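Local coordinates for uncharacterized protein AF_1382 (Archaeoglobus fulgidus DSM 4304, PDB 2QVO) that is of unknown function but has the helix and hairpin order of a winged helix-turn-helix domain and so may bind DNA, at residues I17-T20 against I21-S25. Sequence-based numbering, arbitrary orientation.
Sequences ILMT and IYYES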
# COMPACT_ATOMS: atom_id res chain seq x y z
N ILE A 17 2.69 -0.94 -3.82
CA ILE A 17 1.82 -1.46 -2.76
C ILE A 17 1.12 -0.31 -2.02
O ILE A 17 -0.12 -0.31 -1.84
CB ILE A 17 2.60 -2.42 -1.81
CG1 ILE A 17 2.99 -3.68 -2.60
CG2 ILE A 17 1.75 -2.82 -0.60
CD1 ILE A 17 4.15 -4.45 -2.02
N LEU A 18 1.90 0.68 -1.61
CA LEU A 18 1.35 1.82 -0.91
C LEU A 18 0.29 2.57 -1.71
O LEU A 18 -0.76 2.92 -1.15
CB LEU A 18 2.48 2.80 -0.54
CG LEU A 18 2.02 4.00 0.28
CD1 LEU A 18 1.46 3.56 1.64
CD2 LEU A 18 3.18 5.02 0.45
N MET A 19 0.57 2.82 -2.99
CA MET A 19 -0.32 3.63 -3.81
C MET A 19 -1.55 2.81 -4.17
O MET A 19 -2.63 3.36 -4.28
CB MET A 19 0.38 4.17 -5.07
CG MET A 19 1.53 5.20 -4.74
SD MET A 19 1.12 6.40 -3.47
CE MET A 19 0.11 7.50 -4.44
N THR A 20 -1.38 1.49 -4.29
CA THR A 20 -2.54 0.60 -4.49
C THR A 20 -3.54 0.66 -3.34
O THR A 20 -4.75 0.76 -3.56
CB THR A 20 -2.11 -0.89 -4.73
OG1 THR A 20 -1.34 -0.97 -5.93
CG2 THR A 20 -3.35 -1.78 -4.88
N ILE A 21 -3.04 0.61 -2.10
CA ILE A 21 -3.88 0.75 -0.92
C ILE A 21 -4.57 2.11 -0.94
O ILE A 21 -5.77 2.22 -0.68
CB ILE A 21 -3.06 0.59 0.39
CG1 ILE A 21 -2.36 -0.78 0.41
CG2 ILE A 21 -3.94 0.77 1.65
CD1 ILE A 21 -1.27 -0.89 1.50
N TYR A 22 -3.80 3.15 -1.23
CA TYR A 22 -4.30 4.52 -1.28
C TYR A 22 -5.49 4.65 -2.25
O TYR A 22 -6.59 5.08 -1.85
CB TYR A 22 -3.15 5.47 -1.65
CG TYR A 22 -3.57 6.91 -1.86
CD1 TYR A 22 -3.85 7.73 -0.76
CD2 TYR A 22 -3.68 7.43 -3.14
CE1 TYR A 22 -4.24 9.06 -0.96
CE2 TYR A 22 -4.06 8.76 -3.34
CZ TYR A 22 -4.34 9.56 -2.25
OH TYR A 22 -4.73 10.86 -2.48
N TYR A 23 -5.28 4.28 -3.51
CA TYR A 23 -6.32 4.43 -4.54
C TYR A 23 -7.51 3.52 -4.30
O TYR A 23 -8.65 3.93 -4.51
CB TYR A 23 -5.75 4.24 -5.94
CG TYR A 23 -4.93 5.44 -6.37
CD1 TYR A 23 -5.54 6.68 -6.57
CD2 TYR A 23 -3.57 5.33 -6.55
CE1 TYR A 23 -4.80 7.78 -6.96
CE2 TYR A 23 -2.81 6.43 -6.94
CZ TYR A 23 -3.44 7.65 -7.14
OH TYR A 23 -2.70 8.75 -7.53
N GLU A 24 -7.25 2.30 -3.85
CA GLU A 24 -8.35 1.37 -3.56
C GLU A 24 -9.24 1.89 -2.41
O GLU A 24 -10.47 1.88 -2.51
CB GLU A 24 -7.79 -0.03 -3.26
CG GLU A 24 -8.84 -1.08 -2.91
CD GLU A 24 -9.67 -1.56 -4.10
OE1 GLU A 24 -10.17 -2.70 -4.00
OE2 GLU A 24 -9.83 -0.83 -5.10
N SER A 25 -8.63 2.38 -1.34
CA SER A 25 -9.39 2.92 -0.20
C SER A 25 -10.13 4.21 -0.58
O SER A 25 -11.31 4.38 -0.22
CB SER A 25 -8.48 3.16 1.01
OG SER A 25 -7.36 3.93 0.62
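Four successive carbonyls of Ile17-Thr20 accept the amides of Ile21-Glu24, each four residues further on, so the two segments form consecutive turns of one regular alpha-helix. The bond from Tyr23 N to Met19 O measures 2.9 Å and is nearly straight, at 173° about the proton; that from Ile21 N to Ile17 O is 3.1 Å.

On one side of the helix, the CG2 branch of Ile17 meets the end of Ile21, 4.2 Å from its CD1, the two side chains crossing at a slant. Ile21 holds CG1 anti to its own carbonyl carbon (chi1 -58°), which brings that branch back along the helix to 3.2 Å from Ile17 O.

On another side Met19 first leads outward from the helix, and bends at chi2 (-43°) and chi3 then swing its methyl CE round to the two tyrosines, 4.0 Å from both Tyr22 CD2 and Tyr23 CE2. Met19 runs beside Tyr22, pointing the same way, but crosses Tyr23. The tyrosine rings also meet each other: Tyr22 CD2 sits 3.8 Å above the plane of the Tyr23 ring, over its centre. Thr20 turns its hydroxyl back to Glu16, where OG1 hydrogen-bonds the backbone carbonyl.

Shortening Ile21 to an alanine is likely to leave Ile17 CG2 without its CD1 neighbour and to open a gap facing Ile36, Ile51, Ile71 and Leu73. Those residues show how helix 12-26 lies in the core, as the first long helix of what is probably a winged helix-turn-helix domain: Ile17 and Ile21 face helices 33-39 and 44-56, Ile21 also reaches strand 68-73, and Leu18 and Tyr22 pack between that strand's Leu73 and helix 75-90, whose Lys85 touches Tyr23.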